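Local atomic coordinates of putative Nitroreductase (PDB entry 3EO7), a protein that binds flavin mononucleotide and probably works as an FMN-dependent oxidoreductase of the nitroreductase family. Residues S8-Y13 against Y448-Y453; Y107-Y112 against L187-L192; R180-I185 against V452-H457. All blocks are in the same frame, centred on the assembly; numbering follows the deposited sequence.

Interaction 1: residues S8-Y13 against Y448-Y453; sequences SIAQHY and YGDRVY
The N-terminal helix that starts at Ile9 lies against the turn entering helix 452-473, and the backbones come closest at Ala10 and Asp450, whose CA atoms are 5.1 Å apart. The motif on the second side is a type I beta turn, Gly449 to Val452, which leads from helix 441-448 into the long helix of the second nitroreductase-family region. Asp450 has CG anti to its carbonyl carbon (chi1 -65°), which carries the carboxylate to the start of the N-terminal helix. Its OD1 accepts two bonds. Ser8 OG donates to the syn lone pair of Asp450 OD1 at 2.7 Å. The backbone N of Ala10 reaches Asp450 OD1 from above the carboxylate plane, at 2.9 Å. The helix dipole would probably favour the negative group here. OD2 is held by the backbone N of Glu259. Ile9 packs its CG2 on the carboxylate. Ala10 CB lies on Tyr453 CB. One turn further on, Tyr13 points its edge at the face of Tyr453 in an offset T-shaped pair with planes at 77°. Tyr13 OH bonds to Asp179 O and Tyr453 OH to His14 ND1. Tyr13 CE2 lies 3.4 Å from Tyr453 OH, which sits in the plane of the Tyr13 ring.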
# COMPACT_ATOMS: atom_id res chain seq x y z
N SER A 8 -4.60 17.18 -16.84
CA SER A 8 -5.35 15.97 -17.13
C SER A 8 -6.19 15.67 -15.88
O SER A 8 -6.01 16.30 -14.82
CB SER A 8 -4.44 14.80 -17.50
OG SER A 8 -3.69 14.42 -16.37
N ILE A 9 -7.07 14.68 -16.00
CA ILE A 9 -8.02 14.38 -14.93
C ILE A 9 -7.34 13.99 -13.62
O ILE A 9 -7.83 14.35 -12.56
CB ILE A 9 -9.12 13.35 -15.39
CG1 ILE A 9 -10.24 13.20 -14.33
CG2 ILE A 9 -8.46 12.02 -15.76
CD1 ILE A 9 -11.04 14.47 -14.01
N ALA A 10 -6.20 13.30 -13.65
CA ALA A 10 -5.49 12.97 -12.39
C ALA A 10 -4.99 14.23 -11.65
O ALA A 10 -5.06 14.30 -10.42
CB ALA A 10 -4.36 12.01 -12.66
N GLN A 11 -4.49 15.21 -12.41
CA GLN A 11 -4.08 16.49 -11.81
C GLN A 11 -5.27 17.24 -11.21
O GLN A 11 -5.19 17.76 -10.09
CB GLN A 11 -3.36 17.36 -12.84
CG GLN A 11 -2.03 16.77 -13.28
CD GLN A 11 -1.46 17.55 -14.43
OE1 GLN A 11 -1.97 17.52 -15.55
NE2 GLN A 11 -0.39 18.26 -14.15
N HIS A 12 -6.40 17.22 -11.91
CA HIS A 12 -7.62 17.88 -11.45
C HIS A 12 -8.12 17.20 -10.16
O HIS A 12 -8.46 17.88 -9.18
CB HIS A 12 -8.68 17.83 -12.56
CG HIS A 12 -9.98 18.48 -12.22
ND1 HIS A 12 -10.10 19.84 -12.05
CD2 HIS A 12 -11.23 17.97 -12.09
CE1 HIS A 12 -11.37 20.14 -11.79
NE2 HIS A 12 -12.07 19.02 -11.83
N TYR A 13 -8.19 15.88 -10.21
CA TYR A 13 -8.57 15.06 -9.05
C TYR A 13 -7.67 15.46 -7.84
O TYR A 13 -8.14 15.73 -6.74
CB TYR A 13 -8.47 13.53 -9.35
CG TYR A 13 -8.70 12.78 -8.06
CD1 TYR A 13 -9.97 12.49 -7.63
CD2 TYR A 13 -7.65 12.50 -7.22
CE1 TYR A 13 -10.21 11.93 -6.38
CE2 TYR A 13 -7.85 11.94 -5.96
CZ TYR A 13 -9.14 11.65 -5.53
OH TYR A 13 -9.33 11.12 -4.25
N TYR A 448 2.52 7.02 -17.63
CA TYR A 448 1.51 5.97 -17.44
C TYR A 448 0.06 6.45 -17.56
O TYR A 448 -0.87 5.71 -17.25
CB TYR A 448 1.68 5.32 -16.09
CG TYR A 448 2.89 4.44 -16.00
CD1 TYR A 448 2.89 3.15 -16.51
CD2 TYR A 448 4.05 4.92 -15.39
CE1 TYR A 448 4.04 2.33 -16.41
CE2 TYR A 448 5.19 4.12 -15.28
CZ TYR A 448 5.17 2.84 -15.77
OH TYR A 448 6.32 2.09 -15.64
N GLY A 449 -0.12 7.69 -18.00
CA GLY A 449 -1.44 8.25 -18.10
C GLY A 449 -2.04 8.53 -16.73
O GLY A 449 -1.37 8.44 -15.69
N ASP A 450 -3.33 8.87 -16.71
CA ASP A 450 -3.98 9.22 -15.46
C ASP A 450 -4.03 8.09 -14.45
O ASP A 450 -4.07 8.35 -13.26
CB ASP A 450 -5.37 9.79 -15.71
CG ASP A 450 -5.30 11.10 -16.45
OD1 ASP A 450 -4.80 12.07 -15.84
OD2 ASP A 450 -5.76 11.12 -17.62
N ARG A 451 -4.03 6.86 -14.94
CA ARG A 451 -4.00 5.67 -14.06
C ARG A 451 -2.77 5.63 -13.17
O ARG A 451 -2.76 4.94 -12.16
CB ARG A 451 -4.09 4.41 -14.92
CG ARG A 451 -4.15 3.06 -14.17
CD ARG A 451 -4.01 1.96 -15.20
NE ARG A 451 -4.23 0.57 -14.74
CZ ARG A 451 -5.43 -0.05 -14.79
NH1 ARG A 451 -6.52 0.61 -15.21
NH2 ARG A 451 -5.54 -1.31 -14.44
N VAL A 452 -1.72 6.39 -13.51
CA VAL A 452 -0.52 6.43 -12.68
C VAL A 452 -0.87 6.86 -11.25
O VAL A 452 -0.19 6.47 -10.30
CB VAL A 452 0.59 7.37 -13.24
CG1 VAL A 452 0.25 8.87 -12.97
CG2 VAL A 452 1.99 6.96 -12.64
N TYR A 453 -1.96 7.61 -11.09
CA TYR A 453 -2.38 8.06 -9.77
C TYR A 453 -2.57 6.87 -8.83
O TYR A 453 -2.18 6.94 -7.65
CB TYR A 453 -3.66 8.89 -9.87
CG TYR A 453 -3.88 9.81 -8.69
CD1 TYR A 453 -3.31 11.06 -8.65
CD2 TYR A 453 -4.66 9.41 -7.63
CE1 TYR A 453 -3.51 11.93 -7.57
CE2 TYR A 453 -4.91 10.27 -6.57
CZ TYR A 453 -4.29 11.53 -6.54
OH TYR A 453 -4.53 12.35 -5.50

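Interaction 2: residues Y107-Y112 against L187-L192; sequences YPAEVY and LDTGHL. With FMN (flavin mononucleotide), chain B.
Pro108 and Asp188 make the tight end of this contact between strand 109-115 and helix 181-202. The axes of the two short segments approach to 9.4 Å and run at 39° to each other. Asp188 OD2 lies against CD and CG of Pro108, 3.1 Å from Pro108 CD and nearly as close to CG. The two side chains cross at about a right angle. The carboxylate is buried, but both its oxygens have partners: OD2 bonds to Ser102 OG, and OD1 to the backbone N of Ala103. CG of Asp188 stands anti to its own carbonyl carbon (chi1 -73°), and this turns the carboxylate between the proline and the flavin. On the flavin side, Asp188 OD1 is 3.5 Å from FMN C8M.

The other end is looser and mostly apolar. Here one methyl, Leu192 CD2, touches both strand residues, at 3.8 Å from Ala109 CB and 3.7 Å from Val111 CG2. Thr189 adds a slack contact, with its OG1 4.0 Å from Ala109 CB; that hydroxyl is bonded to Ile185 O in the previous helical turn. No hydrogen bond joins the two segments. Neither end faces solvent, because all six touching residues are buried. Tyr82 of helix 66-82 packs on Val111 and Leu192.

Leu187 CB lies 3.5 Å from FMN C7M, and His191 CD2 is 3.7 Å from FMN C8M. Tyr107 OH approaches the ribityl carbon C5'. Ser102, the partner of Asp188, also binds FMN through its backbone N. This helix packed on a sheet, with Leu187, Asp188 and His191 lining the dimethylbenzene part of the flavin, belongs to the FMN site of the nitroreductase fold.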
# COMPACT_ATOMS: atom_id res chain seq x y z
N TYR A 107 -11.16 0.03 5.83
CA TYR A 107 -10.94 -1.21 5.09
C TYR A 107 -11.60 -1.32 3.73
O TYR A 107 -12.35 -2.28 3.47
CB TYR A 107 -11.26 -2.45 5.98
CG TYR A 107 -10.54 -2.29 7.27
CD1 TYR A 107 -9.16 -2.39 7.33
CD2 TYR A 107 -11.23 -1.92 8.43
CE1 TYR A 107 -8.46 -2.17 8.52
CE2 TYR A 107 -10.54 -1.70 9.61
CZ TYR A 107 -9.16 -1.81 9.65
OH TYR A 107 -8.48 -1.53 10.83
N PRO A 108 -11.28 -0.39 2.83
CA PRO A 108 -11.82 -0.44 1.46
C PRO A 108 -11.39 -1.69 0.68
O PRO A 108 -12.13 -2.16 -0.19
CB PRO A 108 -11.26 0.85 0.81
CG PRO A 108 -9.98 1.11 1.58
CD PRO A 108 -10.36 0.74 3.00
N ALA A 109 -10.22 -2.25 0.99
CA ALA A 109 -9.72 -3.39 0.21
C ALA A 109 -10.43 -4.70 0.50
O ALA A 109 -10.82 -4.98 1.65
CB ALA A 109 -8.18 -3.56 0.42
N GLU A 110 -10.64 -5.48 -0.57
CA GLU A 110 -11.17 -6.84 -0.49
C GLU A 110 -10.17 -7.73 -1.20
O GLU A 110 -9.63 -7.35 -2.26
CB GLU A 110 -12.56 -7.00 -1.18
CG GLU A 110 -13.68 -6.61 -0.30
CD GLU A 110 -13.88 -7.56 0.84
OE1 GLU A 110 -13.89 -8.82 0.66
OE2 GLU A 110 -14.10 -7.06 1.96
N VAL A 111 -9.94 -8.90 -0.61
CA VAL A 111 -9.02 -9.88 -1.14
C VAL A 111 -9.78 -11.05 -1.73
O VAL A 111 -10.60 -11.68 -1.05
CB VAL A 111 -8.04 -10.36 -0.05
CG1 VAL A 111 -7.18 -11.56 -0.55
CG2 VAL A 111 -7.14 -9.17 0.43
N TYR A 112 -9.45 -11.35 -2.98
CA TYR A 112 -9.97 -12.52 -3.66
C TYR A 112 -8.84 -13.46 -4.04
O TYR A 112 -7.73 -13.02 -4.26
CB TYR A 112 -10.68 -12.11 -4.95
CG TYR A 112 -11.89 -11.26 -4.71
CD1 TYR A 112 -11.77 -9.89 -4.54
CD2 TYR A 112 -13.14 -11.83 -4.64
CE1 TYR A 112 -12.88 -9.10 -4.27
CE2 TYR A 112 -14.27 -11.07 -4.37
CZ TYR A 112 -14.14 -9.70 -4.22
OH TYR A 112 -15.27 -8.96 -3.97
N LEU A 187 -3.68 4.15 -1.04
CA LEU A 187 -2.67 4.02 0.04
C LEU A 187 -2.94 2.77 0.86
O LEU A 187 -2.01 1.99 1.12
CB LEU A 187 -2.68 5.26 0.94
CG LEU A 187 -2.17 6.51 0.22
CD1 LEU A 187 -2.55 7.77 1.02
CD2 LEU A 187 -0.67 6.40 -0.00
N ASP A 188 -4.18 2.61 1.33
CA ASP A 188 -4.60 1.43 2.12
C ASP A 188 -4.23 0.14 1.36
O ASP A 188 -3.72 -0.83 1.94
CB ASP A 188 -6.10 1.40 2.36
CG ASP A 188 -6.59 2.42 3.37
OD1 ASP A 188 -5.80 3.24 3.89
OD2 ASP A 188 -7.83 2.39 3.62
N THR A 189 -4.56 0.13 0.08
CA THR A 189 -4.29 -1.02 -0.76
C THR A 189 -2.79 -1.26 -0.85
O THR A 189 -2.37 -2.39 -0.73
CB THR A 189 -4.95 -0.87 -2.11
OG1 THR A 189 -6.38 -0.81 -1.94
CG2 THR A 189 -4.57 -2.04 -3.03
N GLY A 190 -1.98 -0.21 -1.02
CA GLY A 190 -0.54 -0.35 -1.05
C GLY A 190 0.02 -1.00 0.20
O GLY A 190 0.91 -1.83 0.12
N HIS A 191 -0.53 -0.64 1.37
CA HIS A 191 -0.11 -1.25 2.63
C HIS A 191 -0.37 -2.76 2.59
O HIS A 191 0.49 -3.57 2.99
CB HIS A 191 -0.80 -0.62 3.86
CG HIS A 191 -0.18 0.65 4.34
ND1 HIS A 191 0.84 0.67 5.26
CD2 HIS A 191 -0.40 1.95 4.01
CE1 HIS A 191 1.20 1.93 5.50
NE2 HIS A 191 0.45 2.73 4.76
N LEU A 192 -1.55 -3.14 2.12
CA LEU A 192 -1.88 -4.57 1.95
C LEU A 192 -0.92 -5.26 0.98
O LEU A 192 -0.48 -6.38 1.23
CB LEU A 192 -3.33 -4.69 1.50
CG LEU A 192 -3.79 -6.08 1.07
CD1 LEU A 192 -3.60 -7.10 2.20
CD2 LEU A 192 -5.29 -5.94 0.70
N1 FMN B . -3.80 7.54 11.96
C2 FMN B . -3.89 8.81 12.50
O2 FMN B . -3.94 8.97 13.72
N3 FMN B . -3.98 9.94 11.75
C4 FMN B . -4.01 9.90 10.38
O4 FMN B . -3.90 10.97 9.75
C4A FMN B . -3.91 8.65 9.79
N5 FMN B . -3.99 8.53 8.41
C5A FMN B . -3.80 7.27 7.81
C6 FMN B . -3.75 7.13 6.43
C7 FMN B . -3.59 5.88 5.83
C7M FMN B . -3.42 5.77 4.31
C8 FMN B . -3.45 4.74 6.62
C8M FMN B . -3.08 3.39 6.04
C9 FMN B . -3.49 4.86 8.02
C9A FMN B . -3.66 6.12 8.62
N10 FMN B . -3.70 6.25 10.00
C10 FMN B . -3.81 7.48 10.58
C1' FMN B . -3.81 5.03 10.90
C2' FMN B . -5.19 4.41 10.92
O2' FMN B . -6.05 5.18 11.79
C3' FMN B . -5.08 2.96 11.37
O3' FMN B . -4.38 2.19 10.39
C4' FMN B . -6.43 2.31 11.72
O4' FMN B . -7.07 3.00 12.83
C5' FMN B . -6.24 0.84 12.06
O5' FMN B . -5.36 0.66 13.14
P FMN B . -4.03 -0.19 13.01
O1P FMN B . -3.12 0.51 12.00
O2P FMN B . -3.44 -0.19 14.41
O3P FMN B . -4.37 -1.58 12.56

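Interaction 3: residues R180-I185 against V452-H457; sequences RAYRRI and VYRYLH
Arg183 and Tyr182 lie over neighbouring parts of helix 452-473 and meet Tyr453, Arg454 and His457. The two short helical segments come within 9.5 Å at their axes and are inclined at 50°. Arg183 has CG anti to its carbonyl carbon (chi1 -63°) and an extended chain from there, which carries its methylene groups past the phenol end of Tyr453. Arg183 CG touches Tyr453 OH at 3.3 Å, near the ring plane and at the ring edge. The guanidinium is turned 75° from that ring, so the two groups do not stack.

His457 meets the same arginine beside Tyr453. Its NE2 is 3.8 Å from Arg183 CG, with the guanidinium and imidazole planes steeply inclined. His457 CE1 sits 3.2 Å above one face of Tyr453, toward the rim. The imidazole is held at both nitrogens, with each partner in its plane. His457 ND1 donates to Tyr453 O at 3.0 Å, back along the helix. A water lies 2.8 Å from His457 NE2 and also accepts a bond from Arg183 NH1. An alanine in place of His457 would probably leave this water without one of its partners and take away the packing on one face of Tyr453.

Tyr182 crosses the chain of Arg454, and Tyr182 OH lies 3.1 Å from Arg454 NE. The same hydroxyl bonds to His275 ND1, while Arg454 NH1 forms a salt bridge with Asp215.

Arg183 is tied by a salt bridge to Asp486 and by hydrogen bonds to Thr17 OG1 and His14 O. The contact therefore buries a cationic group with a partner at each of its three nitrogens, and its charge is probably balanced by Asp486.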
# COMPACT_ATOMS: atom_id res chain seq x y z
N ARG A 180 -12.06 12.54 -1.60
CA ARG A 180 -10.66 12.33 -1.17
C ARG A 180 -10.37 10.86 -0.90
O ARG A 180 -9.23 10.47 -0.75
CB ARG A 180 -10.37 13.12 0.10
CG ARG A 180 -10.55 14.62 -0.03
CD ARG A 180 -9.90 15.35 1.13
NE ARG A 180 -9.86 16.80 0.92
CZ ARG A 180 -10.79 17.66 1.30
NH1 ARG A 180 -11.90 17.26 1.91
NH2 ARG A 180 -10.61 18.96 1.07
N ALA A 181 -11.43 10.05 -0.76
CA ALA A 181 -11.28 8.63 -0.50
C ALA A 181 -10.39 7.91 -1.52
O ALA A 181 -9.79 6.92 -1.15
CB ALA A 181 -12.63 7.90 -0.40
N TYR A 182 -10.35 8.35 -2.78
CA TYR A 182 -9.54 7.62 -3.75
C TYR A 182 -8.06 7.58 -3.37
O TYR A 182 -7.43 6.52 -3.51
CB TYR A 182 -9.73 8.13 -5.17
CG TYR A 182 -9.46 7.09 -6.22
CD1 TYR A 182 -10.35 6.01 -6.40
CD2 TYR A 182 -8.36 7.17 -7.08
CE1 TYR A 182 -10.13 5.06 -7.38
CE2 TYR A 182 -8.17 6.21 -8.09
CZ TYR A 182 -9.05 5.17 -8.23
OH TYR A 182 -8.83 4.26 -9.23
N ARG A 183 -7.51 8.68 -2.82
CA ARG A 183 -6.13 8.67 -2.33
C ARG A 183 -5.99 7.62 -1.23
O ARG A 183 -5.09 6.77 -1.28
CB ARG A 183 -5.75 10.03 -1.73
CG ARG A 183 -5.77 11.18 -2.70
CD ARG A 183 -5.53 12.42 -1.89
NE ARG A 183 -5.46 13.69 -2.58
CZ ARG A 183 -4.57 14.64 -2.29
NH1 ARG A 183 -3.58 14.41 -1.43
NH2 ARG A 183 -4.62 15.81 -2.90
N ARG A 184 -6.88 7.68 -0.25
CA ARG A 184 -6.81 6.79 0.92
C ARG A 184 -6.98 5.32 0.52
O ARG A 184 -6.27 4.45 1.04
CB ARG A 184 -7.85 7.17 2.00
CG ARG A 184 -7.87 8.64 2.39
CD ARG A 184 -6.57 9.16 2.96
NE ARG A 184 -6.85 10.46 3.57
CZ ARG A 184 -6.95 11.61 2.91
NH1 ARG A 184 -6.63 11.72 1.63
NH2 ARG A 184 -7.31 12.70 3.58
N ILE A 185 -7.90 5.03 -0.38
CA ILE A 185 -8.12 3.68 -0.86
C ILE A 185 -6.85 3.10 -1.46
O ILE A 185 -6.47 1.96 -1.19
CB ILE A 185 -9.24 3.68 -1.93
CG1 ILE A 185 -10.61 3.84 -1.28
CG2 ILE A 185 -9.23 2.37 -2.77
CD1 ILE A 185 -11.75 4.19 -2.26
N VAL A 452 -1.72 6.39 -13.51
CA VAL A 452 -0.52 6.43 -12.68
C VAL A 452 -0.87 6.86 -11.25
O VAL A 452 -0.19 6.47 -10.30
CB VAL A 452 0.59 7.37 -13.24
CG1 VAL A 452 0.25 8.87 -12.97
CG2 VAL A 452 1.99 6.96 -12.64
N TYR A 453 -1.96 7.61 -11.09
CA TYR A 453 -2.38 8.06 -9.77
C TYR A 453 -2.57 6.87 -8.83
O TYR A 453 -2.18 6.94 -7.65
CB TYR A 453 -3.66 8.89 -9.87
CG TYR A 453 -3.88 9.81 -8.69
CD1 TYR A 453 -3.31 11.06 -8.65
CD2 TYR A 453 -4.66 9.41 -7.63
CE1 TYR A 453 -3.51 11.93 -7.57
CE2 TYR A 453 -4.91 10.27 -6.57
CZ TYR A 453 -4.29 11.53 -6.54
OH TYR A 453 -4.53 12.35 -5.50
N ARG A 454 -3.21 5.81 -9.34
CA ARG A 454 -3.37 4.58 -8.56
C ARG A 454 -2.01 4.01 -8.16
O ARG A 454 -1.77 3.65 -7.03
CB ARG A 454 -4.06 3.50 -9.40
CG ARG A 454 -5.40 3.84 -9.93
CD ARG A 454 -5.95 2.57 -10.60
NE ARG A 454 -7.13 2.85 -11.37
CZ ARG A 454 -7.83 1.92 -12.04
NH1 ARG A 454 -7.44 0.65 -12.03
NH2 ARG A 454 -8.90 2.29 -12.72
N TYR A 455 -1.12 3.93 -9.15
CA TYR A 455 0.19 3.31 -8.99
C TYR A 455 1.01 4.03 -7.94
O TYR A 455 1.67 3.40 -7.11
CB TYR A 455 0.97 3.29 -10.29
CG TYR A 455 0.32 2.55 -11.47
CD1 TYR A 455 -0.53 1.46 -11.29
CD2 TYR A 455 0.69 2.87 -12.78
CE1 TYR A 455 -1.03 0.78 -12.35
CE2 TYR A 455 0.17 2.18 -13.88
CZ TYR A 455 -0.70 1.12 -13.66
OH TYR A 455 -1.22 0.39 -14.71
N LEU A 456 0.98 5.35 -7.99
CA LEU A 456 1.77 6.16 -7.06
C LEU A 456 1.36 5.91 -5.61
O LEU A 456 2.22 5.75 -4.71
CB LEU A 456 1.60 7.66 -7.37
CG LEU A 456 2.17 8.18 -8.67
CD1 LEU A 456 1.75 9.64 -8.97
CD2 LEU A 456 3.72 7.99 -8.67
N HIS A 457 0.05 5.94 -5.37
CA HIS A 457 -0.49 5.82 -4.02
C HIS A 457 -0.31 4.40 -3.51
O HIS A 457 0.08 4.21 -2.36
CB HIS A 457 -1.95 6.31 -3.99
CG HIS A 457 -2.07 7.79 -4.00
ND1 HIS A 457 -1.97 8.54 -5.16
CD2 HIS A 457 -2.25 8.68 -3.00
CE1 HIS A 457 -2.09 9.82 -4.87
NE2 HIS A 457 -2.25 9.94 -3.56
O HOH W 1 -2.41 11.64 -1.30

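How the interactions relate
From the N terminus, helix 9-16 is the first element to be tied down. Interaction 1 joins it to the start of helix 452-473 and closes a loop of 434 residues, which contains all of interaction 2. Interaction 2 closes a much shorter loop, from strand 109-115 to helix 181-202. Interaction 3 starts just before the second segment of interaction 2 and closes a loop of 266 residues, from helix 181-202 to helix 452-473, so these two cross. Interactions 1 and 3 share Val452 and Tyr453, and Tyr13 OH packs on Tyr182 CB. Leu187 packs on His457, linking interactions 2 and 3. Together they connect the N-terminal helix, the two nitroreductase-family regions and the flavin site.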